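Long-range contact in sulfate adenylyltransferase, adenylylsulfate kinase (Thiobacillus denitrificans, PDB 3CR8), which probably phosphorylates adenosine 5'-phosphosulfate with ATP to make 3'-phosphoadenylyl sulfate, as a hexameric APS kinase of sulfur metabolism: residues T384-L393 / I526-L537. Numbering follows the deposited sequence.
Sequences TLARALAARL and IDEAVQQILLKL
Val-530 fits as a knob into the hole formed by Leu-385, Ala-388, Leu-389 and Arg-392, where the CA atoms of Leu-389 and Val-530 mark the nearest approach of two helices whose N-to-C directions diverge by 60° at an axis separation of 9.8 Å. The two methyls of the valine divide the work. CG2 lies against Ala-388 CB at 3.6 Å, with Leu-385 CD2 close by, whereas CG1, anti to the backbone N (chi1 162°), meets the aliphatic part of Arg-392.

That arginine repays following outward. Its CB approaches Leu-534 CD1, and CG packs on Val-530 CG1 at 3.7 Å; bends at chi2 and chi3 then bring the guanidinium over the leucine, so that Leu-534 CD1 lies under one face, offset toward the rim. NE, CZ, NH1 and NH2 all come up against this one methyl, Arg-392 NH1 nearest to Leu-534 CD1 at 3.3 Å. NE also makes a long, weak ion pair with Glu-395. NH1 remains 4.1 Å from Gln-531 OE1, too far to bond; the NE2 of that amide donates to Ala-227 O of a second subunit. Replacing Arg-392 by an alanine is likely to strip the flat cover from Leu-534 CD1 and open one wall of the hole around Val-530.

Deeper in, Leu-389 CG meets Ile-533 CD1 at 3.5 Å, and Leu-534 CD2 reaches Leu-393 CD2 at 3.8 Å. At the other end Leu-385 CD2 rests on Ala-529 CB, 3.7 Å away.

Both helices lie on the parallel sheet of the P-loop kinase domain: Leu-389 touches Val-372 and Ile-533 touches Ile-473, on adjacent strands. The first turn of helix 380-394 carries the end of the predicted ATP-binding loop. Since the helices meet almost wholly through hydrocarbon, their mutual placement depends on shape and burial rather than on paired charges.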
loop_
_atom_site.group_PDB
_atom_site.type_symbol
_atom_site.label_atom_id
_atom_site.label_comp_id
_atom_site.label_asym_id
_atom_site.label_seq_id
_atom_site.Cartn_x
_atom_site.Cartn_y
_atom_site.Cartn_z
ATOM N N THR A 384 43.598 -17.536 -13.658
ATOM C CA THR A 384 43.659 -16.947 -12.325
ATOM C C THR A 384 42.683 -15.771 -12.177
ATOM O O THR A 384 41.974 -15.655 -11.172
ATOM C CB THR A 384 45.084 -16.442 -12.000
ATOM O OG1 THR A 384 46.036 -17.146 -12.800
ATOM C CG2 THR A 384 45.416 -16.662 -10.533
ATOM N N LEU A 385 42.672 -14.895 -13.172
ATOM C CA LEU A 385 41.722 -13.799 -13.200
ATOM C C LEU A 385 40.309 -14.337 -13.157
ATOM O O LEU A 385 39.501 -13.899 -12.353
ATOM C CB LEU A 385 41.910 -12.973 -14.472
ATOM C CG LEU A 385 42.848 -11.798 -14.245
ATOM C CD1 LEU A 385 43.027 -10.999 -15.531
ATOM C CD2 LEU A 385 42.253 -10.944 -13.130
ATOM N N ALA A 386 40.020 -15.297 -14.032
ATOM C CA ALA A 386 38.685 -15.827 -14.149
ATOM C C ALA A 386 38.203 -16.309 -12.785
ATOM O O ALA A 386 37.126 -15.930 -12.342
ATOM C CB ALA A 386 38.638 -16.906 -15.188
ATOM N N ARG A 387 39.000 -17.106 -12.088
ATOM C CA ARG A 387 38.576 -17.602 -10.770
ATOM C C ARG A 387 38.319 -16.511 -9.748
ATOM O O ARG A 387 37.370 -16.566 -8.982
ATOM C CB ARG A 387 39.603 -18.561 -10.182
ATOM C CG ARG A 387 39.191 -19.986 -10.223
ATOM C CD ARG A 387 40.219 -20.829 -9.550
ATOM N NE ARG A 387 39.988 -20.963 -8.116
ATOM C CZ ARG A 387 39.272 -21.944 -7.581
ATOM N NH1 ARG A 387 38.700 -22.852 -8.376
ATOM N NH2 ARG A 387 39.134 -22.013 -6.260
ATOM N N ALA A 388 39.202 -15.532 -9.700
ATOM C CA ALA A 388 38.989 -14.417 -8.789
ATOM C C ALA A 388 37.689 -13.684 -9.140
ATOM O O ALA A 388 36.895 -13.371 -8.254
ATOM C CB ALA A 388 40.184 -13.464 -8.814
ATOM N N LEU A 389 37.475 -13.427 -10.430
ATOM C CA LEU A 389 36.318 -12.679 -10.888
ATOM C C LEU A 389 35.035 -13.426 -10.485
ATOM O O LEU A 389 34.060 -12.815 -10.056
ATOM C CB LEU A 389 36.424 -12.455 -12.399
ATOM C CG LEU A 389 35.583 -11.382 -13.075
ATOM C CD1 LEU A 389 34.659 -12.022 -14.088
ATOM C CD2 LEU A 389 34.832 -10.489 -12.049
ATOM N N ALA A 390 35.058 -14.751 -10.599
ATOM C CA ALA A 390 33.956 -15.596 -10.161
ATOM C C ALA A 390 33.650 -15.384 -8.675
ATOM O O ALA A 390 32.510 -15.187 -8.297
ATOM C CB ALA A 390 34.285 -17.070 -10.426
ATOM N N ALA A 391 34.669 -15.449 -7.829
ATOM C CA ALA A 391 34.479 -15.279 -6.393
ATOM C C ALA A 391 33.751 -13.956 -6.108
ATOM O O ALA A 391 32.765 -13.926 -5.385
ATOM C CB ALA A 391 35.817 -15.318 -5.667
ATOM N N ARG A 392 34.243 -12.863 -6.685
ATOM C CA ARG A 392 33.640 -11.559 -6.489
ATOM C C ARG A 392 32.176 -11.554 -6.897
ATOM O O ARG A 392 31.311 -11.146 -6.106
ATOM C CB ARG A 392 34.371 -10.506 -7.304
ATOM C CG ARG A 392 35.760 -10.212 -6.841
ATOM C CD ARG A 392 35.735 -9.605 -5.449
ATOM N NE ARG A 392 34.562 -8.769 -5.243
ATOM C CZ ARG A 392 34.578 -7.440 -5.232
ATOM N NH1 ARG A 392 35.720 -6.775 -5.411
ATOM N NH2 ARG A 392 33.441 -6.772 -5.033
ATOM N N LEU A 393 31.908 -11.986 -8.134
ATOM C CA LEU A 393 30.563 -11.963 -8.664
ATOM C C LEU A 393 29.623 -12.785 -7.784
ATOM O O LEU A 393 28.421 -12.523 -7.741
ATOM C CB LEU A 393 30.539 -12.433 -10.104
ATOM C CG LEU A 393 31.244 -11.406 -10.965
ATOM C CD1 LEU A 393 31.149 -11.720 -12.453
ATOM C CD2 LEU A 393 30.671 -10.045 -10.672
ATOM N N ILE A 526 46.509 -9.276 -9.006
ATOM C CA ILE A 526 45.185 -9.836 -9.265
ATOM C C ILE A 526 44.095 -8.852 -8.820
ATOM O O ILE A 526 43.224 -8.462 -9.608
ATOM C CB ILE A 526 45.000 -11.195 -8.571
ATOM C CG1 ILE A 526 45.686 -12.273 -9.384
ATOM C CG2 ILE A 526 43.531 -11.568 -8.479
ATOM C CD1 ILE A 526 44.993 -12.553 -10.665
ATOM N N ASP A 527 44.156 -8.444 -7.561
ATOM C CA ASP A 527 43.181 -7.510 -7.039
ATOM C C ASP A 527 42.922 -6.313 -7.940
ATOM O O ASP A 527 41.769 -5.947 -8.194
ATOM C CB ASP A 527 43.607 -7.025 -5.671
ATOM C CG ASP A 527 43.464 -8.098 -4.606
ATOM O OD1 ASP A 527 42.995 -9.220 -4.941
ATOM O OD2 ASP A 527 43.816 -7.808 -3.436
ATOM N N GLU A 528 43.991 -5.700 -8.422
ATOM C CA GLU A 528 43.840 -4.511 -9.250
ATOM C C GLU A 528 43.177 -4.819 -10.584
ATOM O O GLU A 528 42.356 -4.044 -11.078
ATOM C CB GLU A 528 45.191 -3.827 -9.459
ATOM C CG GLU A 528 45.774 -3.277 -8.163
ATOM C CD GLU A 528 47.162 -2.706 -8.340
ATOM O OE1 GLU A 528 47.948 -3.284 -9.130
ATOM O OE2 GLU A 528 47.464 -1.688 -7.675
ATOM N N ALA A 529 43.540 -5.955 -11.156
ATOM C CA ALA A 529 42.975 -6.379 -12.414
ATOM C C ALA A 529 41.493 -6.693 -12.234
ATOM O O ALA A 529 40.650 -6.185 -12.994
ATOM C CB ALA A 529 43.753 -7.598 -12.964
ATOM N N VAL A 530 41.180 -7.515 -11.227
ATOM C CA VAL A 530 39.802 -7.869 -10.912
ATOM C C VAL A 530 38.898 -6.631 -10.817
ATOM O O VAL A 530 37.835 -6.547 -11.478
ATOM C CB VAL A 530 39.739 -8.668 -9.607
ATOM C CG1 VAL A 530 38.330 -8.672 -9.043
ATOM C CG2 VAL A 530 40.171 -10.068 -9.859
ATOM N N GLN A 531 39.349 -5.673 -10.004
ATOM C CA GLN A 531 38.677 -4.386 -9.839
ATOM C C GLN A 531 38.447 -3.735 -11.181
ATOM O O GLN A 531 37.343 -3.280 -11.468
ATOM C CB GLN A 531 39.508 -3.462 -8.960
ATOM C CG GLN A 531 38.796 -2.213 -8.554
ATOM C CD GLN A 531 37.451 -2.503 -7.959
ATOM O OE1 GLN A 531 37.252 -3.548 -7.337
ATOM N NE2 GLN A 531 36.515 -1.575 -8.133
ATOM N N GLN A 532 39.497 -3.714 -11.998
ATOM C CA GLN A 532 39.444 -3.080 -13.301
ATOM C C GLN A 532 38.339 -3.675 -14.167
ATOM O O GLN A 532 37.740 -2.972 -14.986
ATOM C CB GLN A 532 40.802 -3.149 -13.994
ATOM C CG GLN A 532 40.890 -2.328 -15.292
ATOM C CD GLN A 532 40.623 -0.827 -15.099
ATOM O OE1 GLN A 532 41.171 -0.199 -14.192
ATOM N NE2 GLN A 532 39.785 -0.250 -15.968
ATOM N N ILE A 533 38.043 -4.958 -13.972
ATOM C CA ILE A 533 36.937 -5.532 -14.719
ATOM C C ILE A 533 35.583 -5.333 -14.003
ATOM O O ILE A 533 34.537 -5.235 -14.663
ATOM C CB ILE A 533 37.186 -6.999 -15.239
ATOM C CG1 ILE A 533 37.139 -8.036 -14.127
ATOM C CG2 ILE A 533 38.524 -7.116 -15.898
ATOM C CD1 ILE A 533 38.039 -9.227 -14.425
ATOM N N LEU A 534 35.581 -5.228 -12.677
ATOM C CA LEU A 534 34.311 -4.906 -12.023
ATOM C C LEU A 534 33.896 -3.514 -12.465
ATOM O O LEU A 534 32.714 -3.222 -12.622
ATOM C CB LEU A 534 34.380 -5.021 -10.498
ATOM C CG LEU A 534 34.513 -6.485 -10.062
ATOM C CD1 LEU A 534 34.981 -6.628 -8.624
ATOM C CD2 LEU A 534 33.214 -7.249 -10.289
ATOM N N LEU A 535 34.880 -2.657 -12.675
ATOM C CA LEU A 535 34.628 -1.385 -13.304
ATOM C C LEU A 535 33.980 -1.532 -14.699
ATOM O O LEU A 535 32.977 -0.862 -14.993
ATOM C CB LEU A 535 35.925 -0.602 -13.412
ATOM C CG LEU A 535 36.227 0.336 -12.251
ATOM C CD1 LEU A 535 37.709 0.655 -12.248
ATOM C CD2 LEU A 535 35.408 1.605 -12.383
ATOM N N LYS A 536 34.535 -2.385 -15.558
ATOM C CA LYS A 536 33.998 -2.482 -16.892
ATOM C C LYS A 536 32.504 -2.822 -16.755
ATOM O O LYS A 536 31.648 -2.145 -17.341
ATOM C CB LYS A 536 34.739 -3.543 -17.710
ATOM C CG LYS A 536 34.948 -3.185 -19.149
ATOM C CD LYS A 536 34.667 -1.698 -19.338
ATOM C CE LYS A 536 34.819 -1.274 -20.781
ATOM N NZ LYS A 536 33.833 -1.936 -21.684
ATOM N N LEU A 537 32.207 -3.889 -15.973
ATOM C CA LEU A 537 30.839 -4.414 -15.744
ATOM C C LEU A 537 29.920 -3.361 -15.131
ATOM O O LEU A 537 28.781 -3.174 -15.585
ATOM C CB LEU A 537 30.821 -5.689 -14.863
ATOM C CG LEU A 537 31.655 -6.884 -15.319
ATOM C CD1 LEU A 537 31.726 -7.944 -14.247
ATOM C CD2 LEU A 537 31.117 -7.466 -16.621
#